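Local coordinates for arginase (Trypanosoma brucei brucei, PDB 4RHJ), which is of unknown function but has the arginase-deacetylase fold, having evolved without the binuclear manganese cluster of true arginases, at residues G144-L148 / I284-G288; V247-F252 / G263-L269. One frame throughout, in Å; residues are numbered along the deposited sequence.

How the contacts relate
Contact 1 lies near the centre of the chain, where the turn after strand 136-140 meets the end of strand 281-287; contact 2 lies farther out, where the loop after strand 239-244 meets the start of helix 266-274, beside neighbouring subunits. That helix is followed directly by strand 281-287, and both segments of contact 2 fall within the span of chain that contact 1 closes. Their centres are 18 Å apart and their nearest atoms about 7 Å apart, so the two do not touch. Asp244, a manganese-binding residue that carries no metal in this chain, relates them: its side chain is about 3 Å from that of Tyr287 in contact 1 and about 5 Å from that of Val247 in contact 2.

Contact 1: G144-L148 / I284-G288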
loop_
_atom_site.group_PDB
_atom_site.type_symbol
_atom_site.label_atom_id
_atom_site.label_comp_id
_atom_site.label_asym_id
_atom_site.label_seq_id
_atom_site.Cartn_x
_atom_site.Cartn_y
_atom_site.Cartn_z
ATOM N N GLY A 144 23.551 1.734 -4.908
ATOM C CA GLY A 144 23.810 2.882 -4.064
ATOM C C GLY A 144 25.257 3.308 -4.046
ATOM O O GLY A 144 25.582 4.326 -3.458
ATOM N N SER A 145 26.112 2.527 -4.705
ATOM C CA SER A 145 27.530 2.863 -4.867
ATOM C C SER A 145 27.751 4.149 -5.641
ATOM O O SER A 145 28.744 4.854 -5.436
ATOM C CB SER A 145 28.255 1.728 -5.576
ATOM O OG SER A 145 27.489 1.249 -6.663
ATOM N N ALA A 146 26.818 4.446 -6.540
ATOM C CA ALA A 146 26.840 5.689 -7.306
ATOM C C ALA A 146 26.449 6.894 -6.462
ATOM O O ALA A 146 26.005 7.905 -6.995
ATOM C CB ALA A 146 25.920 5.589 -8.503
ATOM N N THR A 147 26.575 6.779 -5.145
ATOM C CA THR A 147 26.468 7.951 -4.292
ATOM C C THR A 147 27.880 8.422 -4.028
ATOM O O THR A 147 28.206 9.580 -4.256
ATOM C CB THR A 147 25.714 7.656 -2.990
ATOM O OG1 THR A 147 24.310 7.590 -3.283
ATOM C CG2 THR A 147 25.966 8.758 -1.941
ATOM N N LEU A 148 28.722 7.486 -3.617
ATOM C CA LEU A 148 30.137 7.723 -3.371
ATOM C C LEU A 148 30.851 8.431 -4.532
ATOM O O LEU A 148 31.464 9.470 -4.338
ATOM C CB LEU A 148 30.812 6.380 -3.060
ATOM C CG LEU A 148 32.327 6.291 -2.909
ATOM C CD1 LEU A 148 32.845 7.316 -1.909
ATOM C CD2 LEU A 148 32.699 4.881 -2.489
ATOM N N ILE A 284 21.743 13.087 -7.847
ATOM C CA ILE A 284 20.695 12.186 -7.367
ATOM C C ILE A 284 20.964 10.735 -7.794
ATOM O O ILE A 284 21.177 10.448 -8.966
ATOM C CB ILE A 284 19.292 12.614 -7.886
ATOM C CG1 ILE A 284 18.960 14.053 -7.482
ATOM C CG2 ILE A 284 18.196 11.672 -7.374
ATOM C CD1 ILE A 284 17.749 14.585 -8.167
ATOM N N ASP A 285 20.954 9.835 -6.827
ATOM C CA ASP A 285 21.181 8.430 -7.090
ATOM C C ASP A 285 19.985 7.647 -6.635
ATOM O O ASP A 285 19.723 7.530 -5.435
ATOM C CB ASP A 285 22.438 7.891 -6.383
ATOM C CG ASP A 285 22.667 6.394 -6.649
ATOM O OD1 ASP A 285 22.236 5.897 -7.711
ATOM O OD2 ASP A 285 23.277 5.718 -5.806
ATOM N N VAL A 286 19.249 7.108 -7.588
ATOM C CA VAL A 286 18.115 6.295 -7.205
ATOM C C VAL A 286 18.407 4.830 -7.489
ATOM O O VAL A 286 18.533 4.436 -8.642
ATOM C CB VAL A 286 16.842 6.736 -7.917
ATOM C CG1 VAL A 286 15.643 6.183 -7.187
ATOM C CG2 VAL A 286 16.771 8.255 -7.941
ATOM N N TYR A 287 18.480 4.039 -6.414
ATOM C CA TYR A 287 19.023 2.680 -6.419
ATOM C C TYR A 287 18.200 1.704 -5.587
ATOM O O TYR A 287 17.181 2.076 -5.021
ATOM C CB TYR A 287 20.449 2.699 -5.883
ATOM C CG TYR A 287 20.575 3.184 -4.448
ATOM C CD1 TYR A 287 20.680 4.541 -4.150
ATOM C CD2 TYR A 287 20.604 2.281 -3.395
ATOM C CE1 TYR A 287 20.816 4.976 -2.839
ATOM C CE2 TYR A 287 20.741 2.701 -2.099
ATOM C CZ TYR A 287 20.842 4.048 -1.812
ATOM O OH TYR A 287 20.967 4.459 -0.494
ATOM N N GLY A 288 18.654 0.455 -5.507
ATOM C CA GLY A 288 17.999 -0.539 -4.663
ATOM C C GLY A 288 17.012 -1.453 -5.359
ATOM O O GLY A 288 16.434 -2.343 -4.744
#
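Gly144 places its CA over the centre of one face of the Tyr287 ring, 3.3 Å from the ring centroid and 15° off the normal, a CH-pi contact. The chain at Gly144 has a positive phi, a conformation suited to glycine, and with no side chain in the way the backbone itself comes down on the ring. Beside this pair the Asp285 carboxylate reaches toward the type I turn formed by Gly144 to Thr147. Its CG lies anti to the backbone N (chi1 179°), which sends OD2 out from the strand to within 3.4 Å of both Gly144 CA and the carbonyl carbon of Ala146. Thr147 OG1 approaches Asp285 OD2 at 3.3 Å, but this bond is weak and the hydroxyl's stronger partner is Ser242. The CB of Ala146 rests 3.8 Å from Asp285 OD1. The turn itself is closed by Thr147 N bonding to Gly144 O at 3.1 Å, while the buried carbonyl O of Ala146 has no partner in the model.

In the second shell, His167 hydrogen-bonds to the Tyr287 hydroxyl and so fixes the far end of the ring, and the Tyr287 side chain also touches Ser242 and Asp244 of strand 239-244. Ser139 bonds weakly to Asp285 OD1, and backbone bonds hold strand 281-287 between strands 136-140 and 239-244. The arrangement belongs to the arginase-deacetylase fold, in which loops at the C-terminal ends of the parallel strands surround the place where the metals lie in true arginases. Gly144 lies in a Gly-Gly-Asp-Gly-Ser sequence that probably corresponds to the Gly-Gly-Asp-His-Ser motif of arginases, glycine taking the place of the metal-binding histidine.

Contact 2: V247-F252 / G263-L269; sequences VLDPAF and GLSTRDL
The Phe252 ring lies against the start of helix 266-274: Ser265 CA stands over the centre of one face in a CH-pi contact, 3.6 Å from the centroid, with Thr266 N above the same face nearer the rim and Asp249 CB in plane at the edge. Asp249 of the second subunit also packs on Phe252. Ser265 is the N-cap, paired with Asp268 in a capping box in which Ser265 N bonds to Asp268 OD2 from above the carboxylate plane; the return bond from Asp268 N to Ser265 OG is less sure because that hydroxyl is placed too close to its neighbour.

The second flat group, the Asp249 carboxylate, spans the segments. Turned away from its own amide nitrogen (chi1 -160°), it offers OD2 to Gly263 N on the anti side, modelled at a doubtfully short 2.5 Å, and Gly262 N adds a weak bond to OD2. OD1 receives Ala251 N at 3.1 Å, making an Asx turn. Bonds to both oxygens probably limit rotation of the carboxylate. Alongside, a single backbone bridge joins Leu248 to Leu264: Asp249 N donates to Leu264 O at 2.6 Å in a bent bond (132°), and Leu264 N reaches Val247 O in a weak one. Arg199 bonds to that same Val247 O.

Next to the bridge, apolar branches make contact. Val247 CG2 touches Leu264 CD1, whereas its CG1 meets Leu269 CD2 at 3.8 Å. Leu248 crosses Leu269 at about a right angle, its methyl CD2 also pressing to 3.2 Å from the carbonyl O of Ser265.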
loop_
_atom_site.group_PDB
_atom_site.type_symbol
_atom_site.label_atom_id
_atom_site.label_comp_id
_atom_site.label_asym_id
_atom_site.label_seq_id
_atom_site.Cartn_x
_atom_site.Cartn_y
_atom_site.Cartn_z
ATOM N N VAL A 247 13.504 2.449 1.227
ATOM C CA VAL A 247 12.833 3.402 2.115
ATOM C C VAL A 247 11.315 3.299 2.028
ATOM O O VAL A 247 10.632 3.528 3.020
ATOM C CB VAL A 247 13.235 4.882 1.832
ATOM C CG1 VAL A 247 12.488 5.468 0.634
ATOM C CG2 VAL A 247 12.950 5.769 3.067
ATOM N N LEU A 248 10.779 2.964 0.855
ATOM C CA LEU A 248 9.328 2.855 0.700
ATOM C C LEU A 248 8.836 1.639 1.474
ATOM O O LEU A 248 9.606 0.982 2.156
ATOM C CB LEU A 248 8.943 2.756 -0.784
ATOM C CG LEU A 248 9.217 4.008 -1.624
ATOM C CD1 LEU A 248 8.971 3.797 -3.104
ATOM C CD2 LEU A 248 8.354 5.127 -1.129
ATOM N N ASP A 249 7.552 1.342 1.390
ATOM C CA ASP A 249 7.068 0.124 2.009
ATOM C C ASP A 249 7.309 -1.002 1.000
ATOM O O ASP A 249 7.420 -0.736 -0.199
ATOM C CB ASP A 249 5.587 0.253 2.393
ATOM C CG ASP A 249 5.160 -0.750 3.446
ATOM O OD1 ASP A 249 4.587 -1.786 3.054
ATOM O OD2 ASP A 249 5.403 -0.514 4.655
ATOM N N PRO A 250 7.445 -2.248 1.479
ATOM C CA PRO A 250 7.481 -3.377 0.542
ATOM C C PRO A 250 6.181 -3.486 -0.277
ATOM O O PRO A 250 6.196 -4.073 -1.367
ATOM C CB PRO A 250 7.675 -4.594 1.457
ATOM C CG PRO A 250 8.262 -4.031 2.723
ATOM C CD PRO A 250 7.684 -2.668 2.874
ATOM N N ALA A 251 5.092 -2.910 0.214
ATOM C CA ALA A 251 3.838 -2.884 -0.555
ATOM C C ALA A 251 3.942 -2.051 -1.841
ATOM O O ALA A 251 3.342 -2.408 -2.874
ATOM C CB ALA A 251 2.691 -2.368 0.298
ATOM N N PHE A 252 4.704 -0.958 -1.771
ATOM C CA PHE A 252 4.906 -0.052 -2.915
ATOM C C PHE A 252 6.167 -0.375 -3.687
ATOM O O PHE A 252 6.175 -0.291 -4.919
ATOM C CB PHE A 252 4.952 1.407 -2.447
ATOM C CG PHE A 252 3.792 1.783 -1.579
ATOM C CD1 PHE A 252 3.789 1.452 -0.239
ATOM C CD2 PHE A 252 2.700 2.425 -2.101
ATOM C CE1 PHE A 252 2.727 1.766 0.582
ATOM C CE2 PHE A 252 1.632 2.750 -1.299
ATOM C CZ PHE A 252 1.644 2.419 0.045
ATOM N N GLY A 263 7.006 0.881 6.022
ATOM C CA GLY A 263 7.678 1.937 5.278
ATOM C C GLY A 263 6.830 3.070 4.734
ATOM O O GLY A 263 5.676 3.263 5.098
ATOM N N LEU A 264 7.446 3.850 3.861
ATOM C CA LEU A 264 6.779 4.969 3.204
ATOM C C LEU A 264 5.833 4.517 2.057
ATOM O O LEU A 264 6.067 3.505 1.391
ATOM C CB LEU A 264 7.843 5.958 2.668
ATOM C CG LEU A 264 8.656 6.705 3.737
ATOM C CD1 LEU A 264 9.715 7.639 3.176
ATOM C CD2 LEU A 264 7.724 7.470 4.633
ATOM N N SER A 265 4.751 5.259 1.853
ATOM C CA SER A 265 3.975 5.124 0.637
ATOM C C SER A 265 4.735 5.892 -0.441
ATOM O O SER A 265 5.668 6.646 -0.123
ATOM C CB SER A 265 2.533 5.633 0.823
ATOM O OG SER A 265 2.419 7.017 1.118
ATOM N N THR A 266 4.392 5.699 -1.710
ATOM C CA THR A 266 5.082 6.479 -2.730
ATOM C C THR A 266 4.827 7.972 -2.478
ATOM O O THR A 266 5.725 8.799 -2.675
ATOM C CB THR A 266 4.648 6.119 -4.149
ATOM O OG1 THR A 266 4.629 4.697 -4.291
ATOM C CG2 THR A 266 5.618 6.725 -5.155
ATOM N N ARG A 267 3.625 8.288 -2.001
ATOM C CA ARG A 267 3.217 9.668 -1.757
ATOM C C ARG A 267 3.961 10.265 -0.562
ATOM O O ARG A 267 4.314 11.442 -0.565
ATOM C CB ARG A 267 1.699 9.745 -1.547
ATOM C CG ARG A 267 1.160 11.157 -1.339
ATOM C CD ARG A 267 1.688 12.118 -2.400
ATOM N NE ARG A 267 1.201 11.738 -3.717
ATOM C CZ ARG A 267 1.439 12.420 -4.835
ATOM N NH1 ARG A 267 2.167 13.531 -4.818
ATOM N NH2 ARG A 267 0.936 11.990 -5.978
ATOM N N ASP A 268 4.198 9.449 0.458
ATOM C CA ASP A 268 4.973 9.847 1.631
ATOM C C ASP A 268 6.369 10.342 1.251
ATOM O O ASP A 268 6.832 11.364 1.735
ATOM C CB ASP A 268 5.098 8.681 2.626
ATOM C CG ASP A 268 3.753 8.222 3.183
ATOM O OD1 ASP A 268 2.768 8.979 3.079
ATOM O OD2 ASP A 268 3.678 7.091 3.717
ATOM N N LEU A 269 7.039 9.608 0.376
ATOM C CA LEU A 269 8.361 9.999 -0.064
ATOM C C LEU A 269 8.294 11.276 -0.889
ATOM O O LEU A 269 9.038 12.207 -0.632
ATOM C CB LEU A 269 9.007 8.866 -0.867
ATOM C CG LEU A 269 10.444 9.045 -1.360
ATOM C CD1 LEU A 269 11.366 9.558 -0.249
ATOM C CD2 LEU A 269 10.968 7.728 -1.970
#